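Local coordinates for uncharacterized protein lp_1913 (Lactobacillus plantarum, PDB 3FLH), which is of unknown function but has a rhodanese-like domain, a small alpha/beta fold whose active relatives transfer sulfur, at residues 61-65 with 92-98; 77-81 with 105-109. One frame throughout, in Å; residues are numbered along the deposited sequence.

From the N terminus the chain passes through strands 33-37 and 54-55 before it reaches helix 58-64, where the first half of contact 1 lies. Strand 73-77 then runs into the loop holding the first half of contact 2. Helix 85-95, whose last turn lies in 92-98, closes contact 1 around that strand and loop; strand 99-103 leads on to 105-109 and closes contact 2. The segments alternate, so the two closures cross rather than nest. Contact 1 joins two helices, whereas contact 2 joins the loop to the first turn of helix 106-112. Their centres lie about 20 Å apart, on opposite sides of the chain's centre.

Contact 1. Residues 61-65 with 92-98; sequences LATRI and VLLSAGF
Ile65 fills the tight part of this contact, reaching from beside helix 58-64 into a group of apolar side chains around the end of helix 85-95. Its CG1 lies anti to the backbone N (chi1 -156°) and the chain stays extended, which carries Ile65 CD1 across to Leu93 CD2, 3.5 Å away. Ile65 CD1 also meets Val92 CG1 at 4.0 Å and Ala96 CB at 4.1 Å, while Ile65 CG1 approaches Phe98 CE2 obliquely at 4.0 Å. Deeper in, buried Leu61 slides past Val92, with Leu61 CD2 3.9 Å from Val92 CB. The solvent side is looser: exposed Ala62 adds a single methyl, its CB 4.2 Å from Val92 CG1. No hydrogen bond links the segments. An alanine in place of Ile65 would probably open a gap between Leu93, Ala96 and Phe98 and leave the two helices less closely joined. Gly97, with positive phi, turns the chain out of the helix, and Phe98 N bonds back to Leu93 O at 2.9 Å. Helices 58-64 and 85-95 thus meet through apolar side chains in the rhodanese-like alpha/beta fold, the second of them finished by a Schellman motif.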
loop_
_atom_site.group_PDB
_atom_site.type_symbol
_atom_site.label_atom_id
_atom_site.label_comp_id
_atom_site.label_asym_id
_atom_site.label_seq_id
_atom_site.Cartn_x
_atom_site.Cartn_y
_atom_site.Cartn_z
ATOM N N LEU B 61 15.833 1.290 -14.075
ATOM C CA LEU B 61 16.409 2.137 -13.038
ATOM C C LEU B 61 17.847 1.784 -12.657
ATOM O O LEU B 61 18.751 2.608 -12.808
ATOM C CB LEU B 61 15.527 2.105 -11.789
ATOM C CG LEU B 61 16.057 2.914 -10.607
ATOM C CD1 LEU B 61 16.140 4.391 -10.979
ATOM C CD2 LEU B 61 15.151 2.710 -9.413
ATOM N N ALA B 62 18.060 0.570 -12.154
ATOM C CA ALA B 62 19.401 0.139 -11.751
ATOM C C ALA B 62 20.442 0.392 -12.841
ATOM O O ALA B 62 21.603 0.701 -12.550
ATOM C CB ALA B 62 19.390 -1.347 -11.377
ATOM N N THR B 63 20.018 0.271 -14.093
ATOM C CA THR B 63 20.907 0.478 -15.235
ATOM C C THR B 63 21.208 1.949 -15.531
ATOM O O THR B 63 22.340 2.300 -15.871
ATOM C CB THR B 63 20.310 -0.152 -16.521
ATOM O OG1 THR B 63 20.193 -1.572 -16.352
ATOM C CG2 THR B 63 21.210 0.138 -17.724
ATOM N N ARG B 64 20.196 2.803 -15.395
ATOM C CA ARG B 64 20.335 4.232 -15.692
ATOM C C ARG B 64 20.543 5.118 -14.467
ATOM O O ARG B 64 20.489 6.346 -14.561
ATOM C CB ARG B 64 19.100 4.713 -16.451
ATOM C CG ARG B 64 18.900 4.049 -17.807
ATOM C CD ARG B 64 17.593 4.490 -18.443
ATOM N NE ARG B 64 17.459 5.943 -18.412
ATOM C CZ ARG B 64 16.317 6.600 -18.581
ATOM N NH1 ARG B 64 15.186 5.946 -18.799
ATOM N NH2 ARG B 64 16.310 7.921 -18.512
ATOM N N ILE B 65 20.801 4.494 -13.327
ATOM C CA ILE B 65 20.986 5.239 -12.095
ATOM C C ILE B 65 22.310 6.007 -12.079
ATOM O O ILE B 65 22.549 6.838 -11.201
ATOM C CB ILE B 65 20.888 4.287 -10.877
ATOM C CG1 ILE B 65 20.501 5.078 -9.630
ATOM C CG2 ILE B 65 22.205 3.555 -10.673
ATOM C CD1 ILE B 65 20.140 4.201 -8.463
ATOM N N VAL B 92 16.474 0.356 -4.573
ATOM C CA VAL B 92 17.630 0.467 -5.452
ATOM C C VAL B 92 18.369 1.779 -5.179
ATOM O O VAL B 92 19.595 1.792 -5.024
ATOM C CB VAL B 92 17.194 0.413 -6.940
ATOM C CG1 VAL B 92 18.386 0.653 -7.854
ATOM C CG2 VAL B 92 16.567 -0.942 -7.239
ATOM N N LEU B 93 17.617 2.874 -5.101
ATOM C CA LEU B 93 18.197 4.193 -4.858
ATOM C C LEU B 93 18.869 4.288 -3.485
ATOM O O LEU B 93 20.022 4.714 -3.374
ATOM C CB LEU B 93 17.114 5.275 -4.994
ATOM C CG LEU B 93 16.543 5.504 -6.396
ATOM C CD1 LEU B 93 15.240 6.289 -6.321
ATOM C CD2 LEU B 93 17.578 6.254 -7.243
ATOM N N LEU B 94 18.147 3.890 -2.442
ATOM C CA LEU B 94 18.694 3.936 -1.088
ATOM C C LEU B 94 19.900 2.996 -0.941
ATOM O O LEU B 94 20.862 3.328 -0.250
ATOM C CB LEU B 94 17.610 3.583 -0.055
ATOM C CG LEU B 94 16.322 4.436 0.005
ATOM C CD1 LEU B 94 15.432 3.907 1.139
ATOM C CD2 LEU B 94 16.653 5.906 0.246
ATOM N N SER B 95 19.865 1.834 -1.591
ATOM C CA SER B 95 20.995 0.899 -1.503
ATOM C C SER B 95 22.233 1.466 -2.195
ATOM O O SER B 95 23.361 1.130 -1.836
ATOM C CB SER B 95 20.648 -0.451 -2.142
ATOM O OG SER B 95 19.648 -1.130 -1.403
ATOM N N ALA B 96 22.012 2.324 -3.185
ATOM C CA ALA B 96 23.103 2.935 -3.938
ATOM C C ALA B 96 23.671 4.174 -3.249
ATOM O O ALA B 96 24.586 4.811 -3.769
ATOM C CB ALA B 96 22.622 3.297 -5.342
ATOM N N GLY B 97 23.129 4.516 -2.085
ATOM C CA GLY B 97 23.613 5.679 -1.366
ATOM C C GLY B 97 22.914 6.976 -1.740
ATOM O O GLY B 97 23.426 8.066 -1.476
ATOM N N PHE B 98 21.744 6.869 -2.361
ATOM C CA PHE B 98 20.983 8.052 -2.751
ATOM C C PHE B 98 19.904 8.374 -1.731
ATOM O O PHE B 98 19.478 7.514 -0.958
ATOM C CB PHE B 98 20.312 7.840 -4.114
ATOM C CG PHE B 98 21.239 8.010 -5.277
ATOM C CD1 PHE B 98 21.561 9.279 -5.743
ATOM C CD2 PHE B 98 21.806 6.902 -5.902
ATOM C CE1 PHE B 98 22.442 9.445 -6.806
ATOM C CE2 PHE B 98 22.690 7.054 -6.968
ATOM C CZ PHE B 98 23.008 8.329 -7.423
#

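Contact 2. Residues 77-81 with 105-109; sequences YDWTG and GALEG
Leu107 N and Glu108 N donate to Asp78 O and Trp79 O, two backbone hydrogen bonds that tie the loop after strand 73-77 to segment 105-109 on helix 106-112. Leu107 N lies 3.2 Å from Asp78 O in a nearly straight bond (N-H...O 164°), and Glu108 N reaches Trp79 O at 3.0 Å from a position tilted 27° out of the carbonyl plane. Successive loop carbonyls thus receive successive N-H groups of the helix.

Van der Waals contact fills the space beside these bonds. Ala106 CB presses into the bend of the loop, 3.4 Å from Gly81 N and equally close to Asp78 O and the carbonyl carbon of Thr80. On the buried side Tyr77, whose ring is swung between its backbone N and carbonyl carbon (chi1 74°), crosses Leu107, and Tyr77 CD1 comes within 3.9 Å of Leu107 CB. The tyrosine hydroxyl continues beyond this pair to the backbone N of Ile50. Within the loop, a CH-pi contact sets the Thr80 CG2 methyl over the centre of the Trp79 ring, 3.6 Å above the plane.

Polar side chains mostly shape the loop itself. Asp78 OD1 receives a weak bond from Trp79 N at 2.8 Å and lies in plane at the indole edge, while OD2 bonds to Thr83 OG1. Glu108 extends alongside Thr80, but at 3.9 Å its OE1 only neighbours Thr80 OG1. Glu108 of the second subunit packs against Trp79 and Thr80.

The loop probably corresponds to the active-site loop of rhodaneses, although 77-81 contains no cysteine. It leaves central strand 73-77, whose Tyr77 is hydrogen-bonded through its backbone to Val38 next to strand 33-37, and leads on to helix 85-95, while helix 106-112, arriving after strand 99-103, packs against loop 77-81 through its first turn.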
loop_
_atom_site.group_PDB
_atom_site.type_symbol
_atom_site.label_atom_id
_atom_site.label_comp_id
_atom_site.label_asym_id
_atom_site.label_seq_id
_atom_site.Cartn_x
_atom_site.Cartn_y
_atom_site.Cartn_z
ATOM N N TYR B 77 7.469 7.309 -8.450
ATOM C CA TYR B 77 6.035 7.039 -8.444
ATOM C C TYR B 77 5.608 6.123 -9.586
ATOM O O TYR B 77 6.181 6.151 -10.676
ATOM C CB TYR B 77 5.232 8.349 -8.509
ATOM C CG TYR B 77 5.237 9.033 -9.864
ATOM C CD1 TYR B 77 4.391 8.598 -10.896
ATOM C CD2 TYR B 77 6.071 10.125 -10.109
ATOM C CE1 TYR B 77 4.379 9.242 -12.130
ATOM C CE2 TYR B 77 6.065 10.776 -11.340
ATOM C CZ TYR B 77 5.220 10.334 -12.337
ATOM O OH TYR B 77 5.190 11.001 -13.532
ATOM N N ASP B 78 4.603 5.299 -9.316
ATOM C CA ASP B 78 4.060 4.399 -10.320
ATOM C C ASP B 78 2.668 4.962 -10.565
ATOM O O ASP B 78 2.309 6.000 -9.993
ATOM C CB ASP B 78 3.991 2.958 -9.784
ATOM C CG ASP B 78 3.655 1.928 -10.870
ATOM O OD1 ASP B 78 3.646 2.276 -12.073
ATOM O OD2 ASP B 78 3.410 0.754 -10.521
ATOM N N TRP B 79 1.877 4.300 -11.398
ATOM C CA TRP B 79 0.549 4.825 -11.689
ATOM C C TRP B 79 -0.339 4.871 -10.454
ATOM O O TRP B 79 -1.188 5.752 -10.323
ATOM C CB TRP B 79 -0.122 4.019 -12.809
ATOM C CG TRP B 79 -0.496 2.610 -12.462
ATOM C CD1 TRP B 79 0.340 1.539 -12.331
ATOM C CD2 TRP B 79 -1.820 2.116 -12.240
ATOM N NE1 TRP B 79 -0.386 0.401 -12.046
ATOM C CE2 TRP B 79 -1.716 0.730 -11.983
ATOM C CE3 TRP B 79 -3.088 2.712 -12.235
ATOM C CZ2 TRP B 79 -2.835 -0.073 -11.724
ATOM C CZ3 TRP B 79 -4.203 1.913 -11.977
ATOM C CH2 TRP B 79 -4.065 0.536 -11.725
ATOM N N THR B 80 -0.125 3.940 -9.534
ATOM C CA THR B 80 -0.927 3.903 -8.325
ATOM C C THR B 80 -0.064 3.472 -7.142
ATOM O O THR B 80 0.961 2.811 -7.317
ATOM C CB THR B 80 -2.119 2.929 -8.504
ATOM O OG1 THR B 80 -3.082 3.153 -7.471
ATOM C CG2 THR B 80 -1.641 1.485 -8.443
ATOM N N GLY B 81 -0.473 3.850 -5.938
ATOM C CA GLY B 81 0.304 3.488 -4.766
ATOM C C GLY B 81 0.226 2.018 -4.394
ATOM O O GLY B 81 1.096 1.510 -3.693
ATOM N N GLY B 105 0.412 8.851 -2.689
ATOM C CA GLY B 105 -0.699 9.048 -3.605
ATOM C C GLY B 105 -0.386 8.643 -5.036
ATOM O O GLY B 105 -1.292 8.367 -5.822
ATOM N N ALA B 106 0.899 8.611 -5.380
ATOM C CA ALA B 106 1.330 8.222 -6.722
ATOM C C ALA B 106 0.727 9.120 -7.808
ATOM O O ALA B 106 0.273 10.226 -7.523
ATOM C CB ALA B 106 0.963 6.760 -6.978
ATOM N N LEU B 107 0.722 8.639 -9.048
ATOM C CA LEU B 107 0.188 9.411 -10.168
ATOM C C LEU B 107 -1.318 9.604 -10.071
ATOM O O LEU B 107 -1.831 10.693 -10.343
ATOM C CB LEU B 107 0.522 8.728 -11.496
ATOM C CG LEU B 107 0.080 9.509 -12.740
ATOM C CD1 LEU B 107 0.743 10.882 -12.743
ATOM C CD2 LEU B 107 0.452 8.739 -14.002
ATOM N N GLU B 108 -2.024 8.544 -9.690
ATOM C CA GLU B 108 -3.476 8.598 -9.552
ATOM C C GLU B 108 -3.859 9.704 -8.572
ATOM O O GLU B 108 -4.720 10.529 -8.863
ATOM C CB GLU B 108 -4.011 7.249 -9.049
ATOM C CG GLU B 108 -5.526 7.194 -8.902
ATOM C CD GLU B 108 -5.996 6.017 -8.066
ATOM O OE1 GLU B 108 -5.678 5.979 -6.855
ATOM O OE2 GLU B 108 -6.683 5.129 -8.616
ATOM N N GLY B 109 -3.212 9.722 -7.410
ATOM C CA GLY B 109 -3.509 10.746 -6.418
ATOM C C GLY B 109 -3.171 12.140 -6.916
ATOM O O GLY B 109 -3.952 13.077 -6.747
#